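Local coordinates for protein acetamidase (Bacillus halodurans, PDB 2II1) that binds calcium and probably hydrolyses carbon-nitrogen bonds other than peptide bonds in linear amides, at residues L96-E101 and S274-P279; M246-A251 and L256-A261. One frame throughout, in Å; residues are numbered along the deposited sequence.

Contact 1 of 2, residues L96-E101 and S274-P279; sequences LGALGE and SQIVNP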
loop_
_atom_site.group_PDB
_atom_site.type_symbol
_atom_site.label_atom_id
_atom_site.label_comp_id
_atom_site.label_asym_id
_atom_site.label_seq_id
_atom_site.Cartn_x
_atom_site.Cartn_y
_atom_site.Cartn_z
ATOM N N LEU A 96 3.553 -7.007 -20.667
ATOM C CA LEU A 96 3.990 -5.905 -19.788
ATOM C C LEU A 96 3.025 -5.656 -18.610
ATOM O O LEU A 96 1.812 -5.820 -18.728
ATOM C CB LEU A 96 4.162 -4.571 -20.551
ATOM C CG LEU A 96 5.226 -4.383 -21.638
ATOM C CD1 LEU A 96 5.166 -2.933 -22.081
ATOM C CD2 LEU A 96 6.642 -4.740 -21.176
ATOM N N GLY A 97 3.606 -5.227 -17.493
ATOM C CA GLY A 97 2.871 -4.859 -16.290
ATOM C C GLY A 97 2.369 -6.080 -15.560
ATOM O O GLY A 97 2.610 -7.207 -15.982
ATOM N N ALA A 98 1.653 -5.840 -14.473
ATOM C CA ALA A 98 1.104 -6.893 -13.621
ATOM C C ALA A 98 0.115 -7.787 -14.348
ATOM O O ALA A 98 0.002 -8.952 -14.012
ATOM C CB ALA A 98 0.418 -6.277 -12.403
ATOM N N LEU A 99 -0.629 -7.231 -15.307
ATOM C CA LEU A 99 -1.621 -8.010 -16.087
ATOM C C LEU A 99 -1.067 -8.592 -17.401
ATOM O O LEU A 99 -1.825 -9.112 -18.216
ATOM C CB LEU A 99 -2.870 -7.159 -16.385
ATOM C CG LEU A 99 -3.682 -6.784 -15.133
ATOM C CD1 LEU A 99 -4.842 -5.845 -15.495
ATOM C CD2 LEU A 99 -4.174 -8.032 -14.384
ATOM N N GLY A 100 0.243 -8.524 -17.596
ATOM C CA GLY A 100 0.886 -9.012 -18.829
ATOM C C GLY A 100 0.379 -10.309 -19.412
ATOM O O GLY A 100 0.123 -10.401 -20.618
ATOM N N GLU A 101 0.222 -11.318 -18.563
ATOM C CA GLU A 101 -0.166 -12.628 -19.021
ATOM C C GLU A 101 -1.677 -12.806 -19.062
ATOM O O GLU A 101 -2.144 -13.854 -19.448
ATOM C CB GLU A 101 0.454 -13.722 -18.140
ATOM C CG GLU A 101 1.963 -13.582 -17.901
ATOM C CD GLU A 101 2.783 -13.453 -19.188
ATOM O OE1 GLU A 101 2.439 -14.114 -20.191
ATOM O OE2 GLU A 101 3.780 -12.691 -19.188
ATOM N N SER A 274 4.181 2.108 -4.377
ATOM C CA SER A 274 4.187 3.175 -5.367
ATOM C C SER A 274 3.853 2.618 -6.737
ATOM O O SER A 274 2.888 3.050 -7.351
ATOM C CB SER A 274 5.532 3.919 -5.415
ATOM O OG SER A 274 5.671 4.781 -4.294
ATOM N N GLN A 275 4.681 1.687 -7.210
ATOM C CA GLN A 275 4.517 1.069 -8.522
ATOM C C GLN A 275 5.133 -0.307 -8.443
ATOM O O GLN A 275 6.108 -0.471 -7.704
ATOM C CB GLN A 275 5.221 1.896 -9.627
ATOM C CG GLN A 275 6.731 2.186 -9.431
ATOM C CD GLN A 275 7.645 1.013 -9.839
ATOM O OE1 GLN A 275 7.219 0.093 -10.557
ATOM N NE2 GLN A 275 8.898 1.044 -9.375
ATOM N N ILE A 276 4.621 -1.268 -9.219
ATOM C CA ILE A 276 5.220 -2.620 -9.307
ATOM C C ILE A 276 5.634 -3.045 -10.713
ATOM O O ILE A 276 5.845 -4.254 -10.988
ATOM C CB ILE A 276 4.295 -3.702 -8.673
ATOM C CG1 ILE A 276 2.972 -3.834 -9.429
ATOM C CG2 ILE A 276 4.005 -3.356 -7.229
ATOM C CD1 ILE A 276 2.156 -5.051 -9.033
ATOM N N VAL A 277 5.786 -2.064 -11.601
ATOM C CA VAL A 277 5.900 -2.354 -13.046
ATOM C C VAL A 277 7.239 -1.953 -13.687
ATOM O O VAL A 277 7.488 -2.316 -14.821
ATOM C CB VAL A 277 4.742 -1.691 -13.839
ATOM C CG1 VAL A 277 3.418 -2.284 -13.408
ATOM C CG2 VAL A 277 4.768 -0.204 -13.653
ATOM N N ASN A 278 8.065 -1.188 -12.962
ATOM C CA ASN A 278 9.337 -0.680 -13.489
ATOM C C ASN A 278 10.452 -1.680 -13.166
ATOM O O ASN A 278 10.217 -2.607 -12.374
ATOM C CB ASN A 278 9.605 0.730 -12.941
ATOM C CG ASN A 278 8.548 1.729 -13.381
ATOM O OD1 ASN A 278 7.954 1.600 -14.474
ATOM N ND2 ASN A 278 8.293 2.731 -12.531
ATOM N N PRO A 279 11.642 -1.549 -13.815
ATOM C CA PRO A 279 12.725 -2.500 -13.564
ATOM C C PRO A 279 13.131 -2.619 -12.103
ATOM O O PRO A 279 13.629 -3.671 -11.684
ATOM C CB PRO A 279 13.866 -1.974 -14.425
ATOM C CG PRO A 279 13.178 -1.264 -15.522
ATOM C CD PRO A 279 12.021 -0.594 -14.867
#

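Contact 2 of 2, residues M246-A251 and L256-A261; sequences MATFLA and LSIEEA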
loop_
_atom_site.group_PDB
_atom_site.type_symbol
_atom_site.label_atom_id
_atom_site.label_comp_id
_atom_site.label_asym_id
_atom_site.label_seq_id
_atom_site.Cartn_x
_atom_site.Cartn_y
_atom_site.Cartn_z
HETATM N N MSE A 246 12.600 4.626 7.578
HETATM C CA MSE A 246 11.788 5.333 8.570
HETATM C C MSE A 246 12.273 5.001 9.979
HETATM O O MSE A 246 12.552 5.882 10.787
HETATM C CB MSE A 246 10.301 4.986 8.406
HETATM C CG MSE A 246 9.405 5.824 9.301
HETATM SE SE MSE A 246 9.540 7.754 8.933
HETATM C CE MSE A 246 8.432 7.575 7.356
ATOM N N ALA A 247 12.390 3.718 10.277
ATOM C CA ALA A 247 12.708 3.265 11.645
ATOM C C ALA A 247 14.108 3.738 12.132
ATOM O O ALA A 247 14.291 4.110 13.293
ATOM C CB ALA A 247 12.570 1.718 11.720
ATOM N N THR A 248 15.101 3.685 11.247
ATOM C CA THR A 248 16.456 4.094 11.613
ATOM C C THR A 248 16.522 5.617 11.700
ATOM O O THR A 248 17.226 6.137 12.544
ATOM C CB THR A 248 17.554 3.543 10.659
ATOM O OG1 THR A 248 17.343 4.025 9.329
ATOM C CG2 THR A 248 17.582 2.012 10.647
ATOM N N PHE A 249 15.788 6.321 10.845
ATOM C CA PHE A 249 15.623 7.795 10.979
ATOM C C PHE A 249 15.076 8.238 12.364
ATOM O O PHE A 249 15.681 9.053 13.070
ATOM C CB PHE A 249 14.718 8.339 9.856
ATOM C CG PHE A 249 14.293 9.769 10.060
ATOM C CD1 PHE A 249 15.224 10.747 10.380
ATOM C CD2 PHE A 249 12.976 10.131 9.916
ATOM C CE1 PHE A 249 14.811 12.091 10.576
ATOM C CE2 PHE A 249 12.562 11.457 10.106
ATOM C CZ PHE A 249 13.496 12.435 10.436
ATOM N N LEU A 250 13.913 7.704 12.718
ATOM C CA LEU A 250 13.270 7.945 14.011
ATOM C C LEU A 250 14.183 7.579 15.202
ATOM O O LEU A 250 14.277 8.318 16.179
ATOM C CB LEU A 250 11.954 7.139 14.088
ATOM C CG LEU A 250 10.640 7.767 13.622
ATOM C CD1 LEU A 250 9.457 6.808 13.858
ATOM C CD2 LEU A 250 10.390 9.080 14.327
ATOM N N ALA A 251 14.857 6.441 15.108
ATOM C CA ALA A 251 15.740 5.988 16.161
ATOM C C ALA A 251 16.918 6.942 16.277
ATOM O O ALA A 251 17.169 7.471 17.355
ATOM C CB ALA A 251 16.202 4.590 15.886
ATOM N N LEU A 256 13.482 7.972 20.793
ATOM C CA LEU A 256 13.052 6.571 20.619
ATOM C C LEU A 256 14.265 5.658 20.404
ATOM O O LEU A 256 15.234 6.068 19.773
ATOM C CB LEU A 256 12.093 6.401 19.409
ATOM C CG LEU A 256 10.755 7.141 19.407
ATOM C CD1 LEU A 256 9.953 6.810 18.153
ATOM C CD2 LEU A 256 9.931 6.833 20.629
ATOM N N SER A 257 14.205 4.431 20.924
ATOM C CA SER A 257 15.156 3.373 20.540
ATOM C C SER A 257 14.582 2.702 19.307
ATOM O O SER A 257 13.453 3.014 18.892
ATOM C CB SER A 257 15.332 2.349 21.656
ATOM O OG SER A 257 14.146 1.595 21.774
ATOM N N ILE A 258 15.340 1.778 18.715
ATOM C CA ILE A 258 14.902 1.109 17.478
ATOM C C ILE A 258 13.681 0.184 17.688
ATOM O O ILE A 258 12.847 -0.008 16.782
ATOM C CB ILE A 258 16.073 0.309 16.823
ATOM C CG1 ILE A 258 15.683 -0.207 15.424
ATOM C CG2 ILE A 258 16.609 -0.781 17.773
ATOM C CD1 ILE A 258 15.465 0.902 14.389
ATOM N N GLU A 259 13.613 -0.415 18.864
ATOM C CA GLU A 259 12.461 -1.236 19.289
ATOM C C GLU A 259 11.236 -0.362 19.398
ATOM O O GLU A 259 10.192 -0.701 18.859
ATOM C CB GLU A 259 12.724 -1.872 20.654
ATOM C CG GLU A 259 13.870 -2.917 20.658
ATOM C CD GLU A 259 15.285 -2.290 20.684
ATOM O OE1 GLU A 259 15.432 -1.102 21.024
ATOM O OE2 GLU A 259 16.256 -2.984 20.341
ATOM N N GLU A 260 11.356 0.747 20.128
ATOM C CA GLU A 260 10.255 1.716 20.269
ATOM C C GLU A 260 9.784 2.322 18.940
ATOM O O GLU A 260 8.572 2.522 18.724
ATOM C CB GLU A 260 10.661 2.839 21.216
ATOM C CG GLU A 260 10.727 2.436 22.696
ATOM C CD GLU A 260 11.155 3.597 23.590
ATOM O OE1 GLU A 260 11.884 4.495 23.111
ATOM O OE2 GLU A 260 10.720 3.639 24.759
ATOM N N ALA A 261 10.734 2.644 18.075
ATOM C CA ALA A 261 10.426 3.140 16.735
ATOM C C ALA A 261 9.665 2.116 15.926
ATOM O O ALA A 261 8.689 2.457 15.293
ATOM C CB ALA A 261 11.695 3.580 16.002
#

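Contact 1 of 2, residues L96-E101 and S274-P279
Beside the calcium site of this acetamidase/formamidase family member, the type I beta turn G97-G100 meets the loop that leaves strand 270-275, with G97 facing V277. Their CA atoms lie 5.1 Å apart, and the touching is done by carbon. V277 points its CB at the turn; CG1, anti to the carbonyl carbon, lies against G97, 3.9 Å from its CA, and also borders the backbone N of A98. One step along, the methyl of A98 meets the end of the I276 side chain, CB to CD1 4.0 Å. I276 reaches it through an extended CG1-CD1 arm (chi2 168°). The turn itself is closed by G100 N to G97 O, 3.2 Å. Within 274-279, Q275 folds back so that OE1 accepts two backbone N-H groups, V277 N at 2.8 Å and N278 N at 2.9 Å; the first lies nearly on the line of the C=O bond, the second 33° from the carbonyl plane. N278 ND2 in turn bonds to OD2 of D157, a calcium ligand. With 114 Å² buried and apolar atoms meeting, the two loops are held together here by van der Waals contact, while polar bonds shape the strand-end loop beside the metal.

Contact 2 of 2, residues M246-A251 and L256-A261
Two consecutive helices, 235-253 and 258-268, form a helical hairpin in which CA atoms approach to 5.1 Å at A251-I258 and 5.6 Å at A247-A261, with at least one alanine in each pair. I258 has CG1 anti to its backbone N (chi1 -171°) and then bends at chi2 (66°), which brings CD1 over the first helix, 3.6 Å from A247 O and 4.0 Å from the CB atoms of both A247 and A251. A261 points its methyl at the partner helix, where CB lies 4.0 Å from L250 CB and also borders A247 O, an oxygen already bonded to A251 N within its helix. Nearer the connection, the L250 and L256 side chains meet through their CD1 methyls. Both A251 and L256 belong to a calcium site seen in this protein but not occupied in this chain; their carbonyl O atoms stand 3.4 Å apart, two acceptors with no bond between them. The second helix starts with a capping box: S257 N donates to E260 OE1, while E260 N makes a weak bond to S257 OG. That hydroxyl itself donates to E259 OE1, 3.1 Å away, using the anti lone pair of the carboxylate oxygen.

Contact 2 is nested in sequence within the long span that contact 1 closes, and the two centres lie 32 Å apart, with nearest atoms about 12 Å from each other and no touch. The chain leads from one to the other: helix 258-268, the second arm of the hairpin, is followed directly by strand 270-275, within this chain an outermost strand of the nine-stranded mixed sheet, whose end enters contact 1. Contact 1 sits near the metal, the V277 side chain being about 7 Å from a bound calcium ion, and contact 2 lies further from the chain centre, at 26 Å against 16 Å. Both also reach the second subunit: I276 packs on its L271 and A247 on its L99, so the dimer interface involves both regions.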